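Local coordinates for protein Rv1364c/MT1410 (Mycobacterium tuberculosis, PDB 3KE6) that probably acts as a manganese-binding PP2C-type phosphatase joined to an anti-sigma-factor kinase domain, regulating sigma-factor signalling, at residues I179-L190 and D247-A258. Numbering follows the deposited sequence.
Sequences IGDAILFYTDGL and DDVTLLAMQRRA. With MN (manganese (II) ion), chain F.
CD1 of Ile-179 lies over one face of the Arg-256 guanidinium, near its rim and 3.9 Å from NH2, while NH1 of Arg-256 bonds to the carbonyl of Phe-129. The Phe-185 ring has CD1 of Ile-183 at its edge, in plane. The carboxylates of Asp-188 and Asp-247, their planes 47° apart, converge on one manganese ion, with OD1 of Asp-188 at 2.2 Å from the metal. Three waters and Asp-71 complete this site, and the metal probably offsets the repulsion between the acids. Asp-188 reaches it with CG between its backbone N and carbonyl carbon (chi1 61°).

Leading away from the metal, strands 182-186 and 249-256 pair antiparallel. Phe-185 and Leu-252 form a hydrogen-bonded pair, Leu-252 N lying 2.7 Å from Phe-185 O, and their side chains face Val-69 of the other sheet. On the opposite face, CD1 of Leu-251 packs 4.0 Å from CB of Leu-184, towards helix 227-241. Where the strand gives way to the turn, Thr-187 OG1 accepts a weak bond from Thr-250 N, and Asp-54 binds both threonine hydroxyls. Aspartates at the ends of adjacent strands, joined by one from the facing sheet, gathered round manganese are characteristic of the PP2C-type beta-sandwich phosphatase site.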
ATOM      1  N   ILE A 179      10.605  -0.085  14.357  1.00 51.95           N
ATOM      2  CA  ILE A 179      10.150  -1.311  13.710  1.00 51.83           C
ATOM      3  C   ILE A 179       9.022  -1.919  14.562  1.00 51.97           C
ATOM      4  O   ILE A 179       9.179  -2.090  15.782  1.00 52.56           O
ATOM      5  CB  ILE A 179      11.274  -2.348  13.512  1.00 51.64           C
ATOM      6  CG1 ILE A 179      12.511  -1.738  12.837  1.00 50.41           C
ATOM      7  CG2 ILE A 179      10.762  -3.511  12.683  1.00 51.50           C
ATOM      8  CD1 ILE A 179      12.265  -1.222  11.477  1.00 47.04           C
ATOM      9  N   GLY A 180       7.883  -2.213  13.930  1.00 51.83           N
ATOM     10  CA  GLY A 180       6.723  -2.797  14.622  1.00 51.68           C
ATOM     11  C   GLY A 180       5.679  -1.768  15.023  1.00 51.64           C
ATOM     12  O   GLY A 180       4.576  -2.114  15.435  1.00 51.55           O
ATOM     13  N   ASP A 181       6.029  -0.491  14.919  1.00 51.64           N
ATOM     14  CA  ASP A 181       5.087   0.571  15.210  1.00 51.96           C
ATOM     15  C   ASP A 181       4.127   0.694  14.024  1.00 51.71           C
ATOM     16  O   ASP A 181       4.557   0.704  12.892  1.00 51.05           O
ATOM     17  CB  ASP A 181       5.820   1.914  15.434  1.00 52.19           C
ATOM     18  CG  ASP A 181       6.337   2.100  16.859  1.00 53.66           C
ATOM     19  OD1 ASP A 181       6.131   1.222  17.728  1.00 57.92           O
ATOM     20  OD2 ASP A 181       6.947   3.167  17.115  1.00 57.22           O
ATOM     21  N   ALA A 182       2.830   0.806  14.306  1.00 52.06           N
ATOM     22  CA  ALA A 182       1.815   1.032  13.283  1.00 51.73           C
ATOM     23  C   ALA A 182       1.090   2.381  13.466  1.00 51.78           C
ATOM     24  O   ALA A 182       1.039   2.939  14.570  1.00 51.73           O
ATOM     25  CB  ALA A 182       0.824  -0.112  13.293  1.00 51.30           C
ATOM     26  N   ILE A 183       0.528   2.888  12.373  1.00 51.58           N
ATOM     27  CA  ILE A 183      -0.241   4.121  12.391  1.00 51.91           C
ATOM     28  C   ILE A 183      -1.525   3.978  11.566  1.00 51.11           C
ATOM     29  O   ILE A 183      -1.512   3.393  10.496  1.00 49.73           O
ATOM     30  CB  ILE A 183       0.594   5.284  11.847  1.00 52.12           C
ATOM     31  CG1 ILE A 183      -0.153   6.604  12.024  1.00 54.11           C
ATOM     32  CG2 ILE A 183       0.908   5.083  10.388  1.00 52.19           C
ATOM     33  CD1 ILE A 183       0.653   7.803  11.574  1.00 53.98           C
ATOM     34  N   LEU A 184      -2.627   4.521  12.078  1.00 51.12           N
ATOM     35  CA  LEU A 184      -3.954   4.307  11.494  1.00 51.39           C
ATOM     36  C   LEU A 184      -4.640   5.612  11.059  1.00 51.56           C
ATOM     37  O   LEU A 184      -5.125   6.382  11.869  1.00 51.80           O
ATOM     38  CB  LEU A 184      -4.844   3.546  12.486  1.00 51.00           C
ATOM     39  CG  LEU A 184      -4.564   2.047  12.713  1.00 52.74           C
ATOM     40  CD1 LEU A 184      -3.165   1.759  13.278  1.00 51.99           C
ATOM     41  CD2 LEU A 184      -5.605   1.433  13.633  1.00 51.22           C
ATOM     42  N   PHE A 185      -4.663   5.844   9.761  1.00 51.93           N
ATOM     43  CA  PHE A 185      -5.455   6.907   9.161  1.00 51.77           C
ATOM     44  C   PHE A 185      -6.900   6.413   9.059  1.00 51.28           C
ATOM     45  O   PHE A 185      -7.139   5.270   8.653  1.00 51.16           O
ATOM     46  CB  PHE A 185      -4.922   7.226   7.745  1.00 53.12           C
ATOM     47  CG  PHE A 185      -3.669   8.086   7.721  1.00 54.76           C
ATOM     48  CD1 PHE A 185      -3.566   9.158   6.844  1.00 57.92           C
ATOM     49  CD2 PHE A 185      -2.602   7.831   8.571  1.00 59.71           C
ATOM     50  CE1 PHE A 185      -2.423   9.959   6.822  1.00 58.64           C
ATOM     51  CE2 PHE A 185      -1.471   8.636   8.560  1.00 59.53           C
ATOM     52  CZ  PHE A 185      -1.382   9.703   7.684  1.00 58.80           C
ATOM     53  N   TYR A 186      -7.859   7.274   9.378  1.00 50.72           N
ATOM     54  CA  TYR A 186      -9.286   6.905   9.346  1.00 50.77           C
ATOM     55  C   TYR A 186     -10.152   8.141   9.059  1.00 50.52           C
ATOM     56  O   TYR A 186      -9.692   9.274   9.207  1.00 50.53           O
ATOM     57  CB  TYR A 186      -9.706   6.311  10.700  1.00 50.57           C
ATOM     58  CG  TYR A 186      -9.474   7.307  11.777  1.00 49.07           C
ATOM     59  CD1 TYR A 186     -10.475   8.164  12.185  1.00 48.00           C
ATOM     60  CD2 TYR A 186      -8.215   7.470  12.310  1.00 51.06           C
ATOM     61  CE1 TYR A 186     -10.234   9.129  13.152  1.00 50.51           C
ATOM     62  CE2 TYR A 186      -7.961   8.417  13.279  1.00 51.28           C
ATOM     63  CZ  TYR A 186      -8.975   9.248  13.692  1.00 50.11           C
ATOM     64  OH  TYR A 186      -8.718  10.196  14.636  1.00 51.06           O
ATOM     65  N   THR A 187     -11.409   7.919   8.688  1.00 50.28           N
ATOM     66  CA  THR A 187     -12.353   9.009   8.523  1.00 50.39           C
ATOM     67  C   THR A 187     -13.279   9.053   9.723  1.00 50.97           C
ATOM     68  O   THR A 187     -13.359   8.086  10.485  1.00 51.65           O
ATOM     69  CB  THR A 187     -13.182   8.898   7.224  1.00 50.15           C
ATOM     70  OG1 THR A 187     -13.670   7.560   7.062  1.00 49.63           O
ATOM     71  CG2 THR A 187     -12.340   9.303   6.031  1.00 48.06           C
ATOM     72  N   ASP A 188     -13.983  10.177   9.869  1.00 50.96           N
ATOM     73  CA  ASP A 188     -14.843  10.433  11.018  1.00 50.88           C
ATOM     74  C   ASP A 188     -15.982   9.425  11.148  1.00 50.84           C
ATOM     75  O   ASP A 188     -16.583   9.280  12.223  1.00 50.58           O
ATOM     76  CB  ASP A 188     -15.378  11.890  11.003  1.00 51.05           C
ATOM     77  CG  ASP A 188     -16.232  12.228   9.766  1.00 53.14           C
ATOM     78  OD1 ASP A 188     -16.560  11.339   8.949  1.00 61.25           O
ATOM     79  OD2 ASP A 188     -16.570  13.420   9.606  1.00 55.56           O
ATOM     80  N   GLY A 189     -16.273   8.724  10.060  1.00 50.88           N
ATOM     81  CA  GLY A 189     -17.275   7.668  10.088  1.00 51.11           C
ATOM     82  C   GLY A 189     -16.928   6.574  11.072  1.00 50.98           C
ATOM     83  O   GLY A 189     -17.814   5.929  11.622  1.00 50.99           O
ATOM     84  N   LEU A 190     -15.638   6.369  11.303  1.00 50.97           N
ATOM     85  CA  LEU A 190     -15.186   5.317  12.196  1.00 51.38           C
ATOM     86  C   LEU A 190     -15.505   5.632  13.645  1.00 51.79           C
ATOM     87  O   LEU A 190     -15.843   4.737  14.416  1.00 52.34           O
ATOM     88  CB  LEU A 190     -13.684   5.093  12.024  1.00 51.25           C
ATOM     89  CG  LEU A 190     -13.084   3.833  12.645  1.00 50.54           C
ATOM     90  CD1 LEU A 190     -13.835   2.550  12.262  1.00 46.52           C
ATOM     91  CD2 LEU A 190     -11.635   3.755  12.233  1.00 50.61           C
ATOM     92  N   ASP A 247     -22.085   7.001   8.084  1.00 54.63           N
ATOM     93  CA  ASP A 247     -21.336   7.853   7.150  1.00 54.34           C
ATOM     94  C   ASP A 247     -20.491   6.892   6.301  1.00 53.78           C
ATOM     95  O   ASP A 247     -20.634   5.667   6.399  1.00 53.97           O
ATOM     96  CB  ASP A 247     -20.462   8.876   7.933  1.00 53.91           C
ATOM     97  CG  ASP A 247     -19.899  10.016   7.046  1.00 54.81           C
ATOM     98  OD1 ASP A 247     -20.225  10.039   5.839  1.00 55.76           O
ATOM     99  OD2 ASP A 247     -19.101  10.885   7.525  1.00 57.18           O
ATOM    100  N   ASP A 248     -19.633   7.431   5.447  1.00 52.96           N
ATOM    101  CA  ASP A 248     -18.586   6.634   4.842  1.00 52.26           C
ATOM    102  C   ASP A 248     -17.572   6.295   5.927  1.00 51.34           C
ATOM    103  O   ASP A 248     -17.399   7.074   6.868  1.00 51.13           O
ATOM    104  CB  ASP A 248     -17.912   7.415   3.719  1.00 52.58           C
ATOM    105  CG  ASP A 248     -18.847   7.708   2.571  1.00 54.41           C
ATOM    106  OD1 ASP A 248     -19.457   6.755   2.053  1.00 57.34           O
ATOM    107  OD2 ASP A 248     -18.970   8.890   2.187  1.00 59.58           O
ATOM    108  N   VAL A 249     -16.927   5.134   5.809  1.00 50.24           N
ATOM    109  CA  VAL A 249     -15.874   4.726   6.745  1.00 49.70           C
ATOM    110  C   VAL A 249     -14.664   4.193   5.976  1.00 49.18           C
ATOM    111  O   VAL A 249     -14.788   3.356   5.068  1.00 48.92           O
ATOM    112  CB  VAL A 249     -16.343   3.652   7.774  1.00 49.68           C
ATOM    113  CG1 VAL A 249     -15.258   3.414   8.843  1.00 48.42           C
ATOM    114  CG2 VAL A 249     -17.631   4.080   8.442  1.00 49.25           C
ATOM    115  N   THR A 250     -13.495   4.707   6.340  1.00 48.10           N
ATOM    116  CA  THR A 250     -12.275   4.387   5.653  1.00 47.95           C
ATOM    117  C   THR A 250     -11.217   4.275   6.699  1.00 47.28           C
ATOM    118  O   THR A 250     -11.079   5.167   7.534  1.00 46.99           O
ATOM    119  CB  THR A 250     -11.882   5.491   4.642  1.00 48.30           C
ATOM    120  OG1 THR A 250     -13.027   5.856   3.858  1.00 47.91           O
ATOM    121  CG2 THR A 250     -10.764   5.005   3.722  1.00 47.17           C
ATOM    122  N   LEU A 251     -10.500   3.158   6.676  1.00 46.75           N
ATOM    123  CA  LEU A 251      -9.393   2.928   7.591  1.00 46.77           C
ATOM    124  C   LEU A 251      -8.185   2.454   6.774  1.00 46.47           C
ATOM    125  O   LEU A 251      -8.285   1.545   5.952  1.00 45.47           O
ATOM    126  CB  LEU A 251      -9.796   1.920   8.659  1.00 46.43           C
ATOM    127  CG  LEU A 251      -8.708   1.426   9.605  1.00 46.56           C
ATOM    128  CD1 LEU A 251      -8.062   2.566  10.367  1.00 43.18           C
ATOM    129  CD2 LEU A 251      -9.318   0.419  10.545  1.00 46.56           C
ATOM    130  N   LEU A 252      -7.062   3.130   6.963  1.00 46.79           N
ATOM    131  CA  LEU A 252      -5.867   2.862   6.184  1.00 47.03           C
ATOM    132  C   LEU A 252      -4.741   2.741   7.166  1.00 47.25           C
ATOM    133  O   LEU A 252      -4.405   3.715   7.832  1.00 47.54           O
ATOM    134  CB  LEU A 252      -5.597   3.999   5.205  1.00 46.62           C
ATOM    135  CG  LEU A 252      -4.258   3.914   4.486  1.00 47.07           C
ATOM    136  CD1 LEU A 252      -4.254   2.736   3.470  1.00 44.28           C
ATOM    137  CD2 LEU A 252      -3.985   5.237   3.821  1.00 46.62           C
ATOM    138  N   ALA A 253      -4.179   1.540   7.280  1.00 47.80           N
ATOM    139  CA  ALA A 253      -3.229   1.237   8.344  1.00 47.71           C
ATOM    140  C   ALA A 253      -1.921   0.828   7.728  1.00 48.37           C
ATOM    141  O   ALA A 253      -1.894   0.167   6.686  1.00 48.11           O
ATOM    142  CB  ALA A 253      -3.750   0.131   9.209  1.00 47.87           C
ATOM    143  N   MET A 254      -0.835   1.242   8.367  1.00 49.18           N
ATOM    144  CA  MET A 254       0.476   0.790   7.986  1.00 49.97           C
ATOM    145  C   MET A 254       1.363   0.557   9.190  1.00 49.58           C
ATOM    146  O   MET A 254       1.368   1.347  10.116  1.00 49.36           O
ATOM    147  CB  MET A 254       1.097   1.763   6.988  1.00 50.77           C
ATOM    148  CG  MET A 254       1.888   2.875   7.555  1.00 56.61           C
ATOM    149  SD  MET A 254       3.610   2.388   7.770  1.00 69.81           S
ATOM    150  CE  MET A 254       4.257   4.031   8.092  1.00 55.75           C
ATOM    151  N   GLN A 255       2.090  -0.556   9.183  1.00 49.59           N
ATOM    152  CA  GLN A 255       3.045  -0.845  10.233  1.00 49.46           C
ATOM    153  C   GLN A 255       4.411  -0.829   9.607  1.00 49.93           C
ATOM    154  O   GLN A 255       4.616  -1.380   8.525  1.00 49.05           O
ATOM    155  CB  GLN A 255       2.777  -2.206  10.859  1.00 49.24           C
ATOM    156  CG  GLN A 255       3.899  -2.692  11.753  1.00 49.20           C
ATOM    157  CD  GLN A 255       3.606  -4.023  12.428  1.00 49.53           C
ATOM    158  OE1 GLN A 255       3.607  -4.119  13.650  1.00 47.71           O
ATOM    159  NE2 GLN A 255       3.381  -5.060  11.633  1.00 46.78           N
ATOM    160  N   ARG A 256       5.353  -0.206  10.295  1.00 50.50           N
ATOM    161  CA  ARG A 256       6.735  -0.235   9.860  1.00 51.18           C
ATOM    162  C   ARG A 256       7.305  -1.614  10.166  1.00 51.21           C
ATOM    163  O   ARG A 256       7.002  -2.196  11.212  1.00 51.46           O
ATOM    164  CB  ARG A 256       7.541   0.862  10.557  1.00 50.97           C
ATOM    165  CG  ARG A 256       8.825   1.211   9.840  1.00 50.47           C
ATOM    166  CD  ARG A 256       9.597   2.340  10.502  1.00 51.89           C
ATOM    167  NE  ARG A 256      10.857   2.571   9.794  1.00 55.62           N
ATOM    168  CZ  ARG A 256      12.069   2.705  10.342  1.00 56.62           C
ATOM    169  NH1 ARG A 256      13.109   2.909   9.538  1.00 53.57           N
ATOM    170  NH2 ARG A 256      12.263   2.676  11.666  1.00 57.86           N
ATOM    171  N   ARG A 257       8.124  -2.124   9.253  1.00 51.53           N
ATOM    172  CA  ARG A 257       8.795  -3.421   9.417  1.00 52.20           C
ATOM    173  C   ARG A 257      10.238  -3.338   8.967  1.00 51.90           C
ATOM    174  O   ARG A 257      10.603  -2.454   8.178  1.00 51.57           O
ATOM    175  CB  ARG A 257       8.105  -4.470   8.557  1.00 51.78           C
ATOM    176  CG  ARG A 257       7.951  -4.001   7.110  1.00 55.13           C
ATOM    177  CD  ARG A 257       7.391  -5.058   6.243  1.00 55.10           C
ATOM    178  NE  ARG A 257       8.281  -6.207   6.142  1.00 58.91           N
ATOM    179  CZ  ARG A 257       7.885  -7.427   5.796  1.00 59.26           C
ATOM    180  NH1 ARG A 257       6.610  -7.672   5.511  1.00 59.29           N
ATOM    181  NH2 ARG A 257       8.773  -8.406   5.739  1.00 58.86           N
ATOM    182  N   ALA A 258      11.047  -4.272   9.462  1.00 52.17           N
ATOM    183  CA  ALA A 258      12.380  -4.533   8.897  1.00 52.25           C
ATOM    184  C   ALA A 258      12.248  -5.161   7.490  1.00 51.96           C
ATOM    185  O   ALA A 258      11.505  -6.121   7.301  1.00 51.67           O
ATOM    186  CB  ALA A 258      13.159  -5.446   9.796  1.00 51.09           C
TER
HETATM  187 MN    MN F   2     -17.582  12.009   7.099  1.00 73.68          MN
HETATM  188  O   HOH W   1     -18.532  13.723   8.113  1.00 73.09           O
HETATM  189  O   HOH W   2     -19.105  12.147   5.497  1.00 70.76           O
HETATM  190  O   HOH W   3     -17.014   9.996   6.370  1.00 72.84           O